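Local coordinates for putative pyrroline carboxylate reductase (PDB 2AMF), which probably catalyses the last step of proline biosynthesis, the NAD(P)H-dependent reduction of 1-pyrroline-5-carboxylate to L-proline, at residues Leu108-Pro113 with Ile153-Phe158. Sequence-based numbering, arbitrary orientation.
Sequences LLRIMP and ISEKDF. With PRO (proline), chain S.
Arg-110 reaches from its strand to both Glu-155 and Phe-158. Its chain is extended about CB-CG and then bends at chi3 (81°), which brings the guanidinium alongside Phe-158, the two side chains running past each other in opposite directions. CD2 of Phe-158 lies under one guanidinium face, 3.7 Å from CZ of Arg-110 and off toward the rim; with the two planes 51° apart this is an inclined contact, not a flat stack. At the guanidinium edge, NH1 of Arg-110 gives a salt-bridging hydrogen bond of 3.1 Å to OE2 of Glu-155, bent modestly to 159°. NH1 comes to OE2 from the anti side of the carboxylate, and OE2 itself lies almost in the guanidinium plane, while the carboxylate is turned steeply against that plane. OE2 also accepts the backbone N-H of Leu-95, so two donors fix it. Further along the Phe-158 ring, CZ approaches O of Arg-110 at 3.6 Å, and CE2 touches CB of Met-112 at 4.1 Å. Beyond CB, Met-112 turns to place SD 3.5 Å from O of the bound proline. The contact joins strand 108-112 of the Rossmann-type domain to the turn entering helix 158-185; strand 122-128 packs against Phe-158, and helix 95-102 adjoins Arg-110.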
loop_
_atom_site.group_PDB
_atom_site.type_symbol
_atom_site.label_atom_id
_atom_site.label_comp_id
_atom_site.label_asym_id
_atom_site.label_seq_id
_atom_site.Cartn_x
_atom_site.Cartn_y
_atom_site.Cartn_z
ATOM N N LEU E 108 28.017 24.780 -32.530
ATOM C CA LEU E 108 26.857 23.907 -32.294
ATOM C C LEU E 108 26.008 24.506 -31.221
ATOM O O LEU E 108 26.538 25.077 -30.253
ATOM C CB LEU E 108 27.271 22.485 -31.882
ATOM C CG LEU E 108 28.209 21.697 -32.812
ATOM C CD1 LEU E 108 28.756 20.484 -32.100
ATOM C CD2 LEU E 108 27.506 21.283 -34.101
ATOM N N LEU E 109 24.696 24.388 -31.401
ATOM C CA LEU E 109 23.733 24.933 -30.453
ATOM C C LEU E 109 22.702 23.901 -30.081
ATOM O O LEU E 109 22.351 23.032 -30.882
ATOM C CB LEU E 109 23.038 26.187 -31.008
ATOM C CG LEU E 109 23.999 27.322 -31.395
ATOM C CD1 LEU E 109 24.227 27.332 -32.908
ATOM C CD2 LEU E 109 23.468 28.662 -30.958
ATOM N N ARG E 110 22.226 23.978 -28.849
ATOM C CA ARG E 110 21.102 23.133 -28.469
ATOM C C ARG E 110 19.873 23.951 -28.181
ATOM O O ARG E 110 19.955 25.002 -27.546
ATOM C CB ARG E 110 21.435 22.303 -27.241
ATOM C CG ARG E 110 22.094 21.016 -27.558
ATOM C CD ARG E 110 22.333 20.258 -26.266
ATOM N NE ARG E 110 21.150 19.539 -25.775
ATOM C CZ ARG E 110 21.100 18.916 -24.596
ATOM N NH1 ARG E 110 22.159 18.928 -23.781
ATOM N NH2 ARG E 110 20.000 18.269 -24.223
ATOM N N ILE E 111 18.732 23.456 -28.638
ATOM C CA ILE E 111 17.452 24.001 -28.193
ATOM C C ILE E 111 16.566 22.920 -27.563
ATOM O O ILE E 111 16.712 21.714 -27.850
ATOM C CB ILE E 111 16.692 24.761 -29.320
ATOM C CG1 ILE E 111 16.255 23.814 -30.447
ATOM C CG2 ILE E 111 17.506 25.963 -29.829
ATOM C CD1 ILE E 111 15.324 24.491 -31.491
ATOM N N MET E 112 15.669 23.344 -26.687
ATOM C CA MET E 112 14.648 22.443 -26.180
ATOM C C MET E 112 13.327 23.171 -26.253
ATOM O O MET E 112 13.012 23.974 -25.378
ATOM C CB MET E 112 14.943 21.923 -24.748
ATOM C CG MET E 112 13.862 20.900 -24.169
ATOM S SD MET E 112 13.319 19.622 -25.330
ATOM C CE MET E 112 14.853 18.735 -25.570
ATOM N N PRO E 113 12.583 22.932 -27.342
ATOM C CA PRO E 113 11.266 23.528 -27.607
ATOM C C PRO E 113 10.146 22.616 -27.069
ATOM O O PRO E 113 10.425 21.551 -26.496
ATOM C CB PRO E 113 11.228 23.607 -29.147
ATOM C CG PRO E 113 12.041 22.352 -29.579
ATOM C CD PRO E 113 13.027 22.052 -28.446
ATOM N N ILE E 153 19.627 29.046 -20.853
ATOM C CA ILE E 153 19.769 27.973 -19.874
ATOM C C ILE E 153 21.150 27.302 -20.038
ATOM O O ILE E 153 21.545 26.962 -21.156
ATOM C CB ILE E 153 18.649 26.891 -20.082
ATOM C CG1 ILE E 153 17.228 27.496 -19.967
ATOM C CG2 ILE E 153 18.813 25.694 -19.147
ATOM C CD1 ILE E 153 16.891 28.115 -18.598
ATOM N N SER E 154 21.879 27.109 -18.941
ATOM C CA SER E 154 23.139 26.368 -18.980
ATOM C C SER E 154 22.898 24.955 -19.430
ATOM O O SER E 154 21.848 24.369 -19.114
ATOM C CB SER E 154 23.764 26.305 -17.600
ATOM O OG SER E 154 24.191 27.580 -17.230
ATOM N N GLU E 155 23.873 24.375 -20.118
ATOM C CA GLU E 155 23.689 23.028 -20.619
ATOM C C GLU E 155 23.441 22.014 -19.506
ATOM O O GLU E 155 22.679 21.080 -19.713
ATOM C CB GLU E 155 24.836 22.570 -21.522
ATOM C CG GLU E 155 24.332 21.575 -22.580
ATOM C CD GLU E 155 25.425 20.807 -23.321
ATOM O OE1 GLU E 155 26.627 21.058 -23.114
ATOM O OE2 GLU E 155 25.063 19.925 -24.125
ATOM N N LYS E 156 24.072 22.202 -18.342
ATOM C CA LYS E 156 23.915 21.278 -17.214
ATOM C C LYS E 156 22.448 21.207 -16.731
ATOM O O LYS E 156 22.055 20.233 -16.076
ATOM C CB LYS E 156 24.835 21.663 -16.033
ATOM C CG LYS E 156 24.606 23.064 -15.491
ATOM C CD LYS E 156 25.347 23.300 -14.187
ATOM C CE LYS E 156 25.701 24.770 -14.010
ATOM N NZ LYS E 156 24.544 25.616 -13.613
ATOM N N ASP E 157 21.654 22.225 -17.082
ATOM C CA ASP E 157 20.244 22.296 -16.709
ATOM C C ASP E 157 19.293 21.857 -17.830
ATOM O O ASP E 157 18.061 21.939 -17.670
ATOM C CB ASP E 157 19.898 23.716 -16.249
ATOM C CG ASP E 157 20.582 24.100 -14.931
ATOM O OD1 ASP E 157 20.770 23.224 -14.057
ATOM O OD2 ASP E 157 20.934 25.290 -14.763
ATOM N N PHE E 158 19.839 21.405 -18.962
ATOM C CA PHE E 158 18.977 21.028 -20.089
ATOM C C PHE E 158 18.039 19.844 -19.853
ATOM O O PHE E 158 16.914 19.866 -20.357
ATOM C CB PHE E 158 19.751 20.851 -21.399
ATOM C CG PHE E 158 19.623 22.033 -22.332
ATOM C CD1 PHE E 158 20.057 23.305 -21.935
ATOM C CD2 PHE E 158 19.040 21.880 -23.597
ATOM C CE1 PHE E 158 19.917 24.386 -22.775
ATOM C CE2 PHE E 158 18.915 22.948 -24.458
ATOM C CZ PHE E 158 19.345 24.204 -24.056
HETATM N N PRO S . 7.921 17.936 -28.319
HETATM C CA PRO S . 9.213 17.262 -28.269
HETATM C C PRO S . 10.503 18.112 -28.162
HETATM O O PRO S . 10.598 19.104 -27.440
HETATM C CB PRO S . 9.167 16.354 -29.507
HETATM C CG PRO S . 7.661 15.970 -29.597
HETATM C CD PRO S . 6.880 16.981 -28.722
HETATM O OXT PRO S . 11.524 17.801 -28.776
#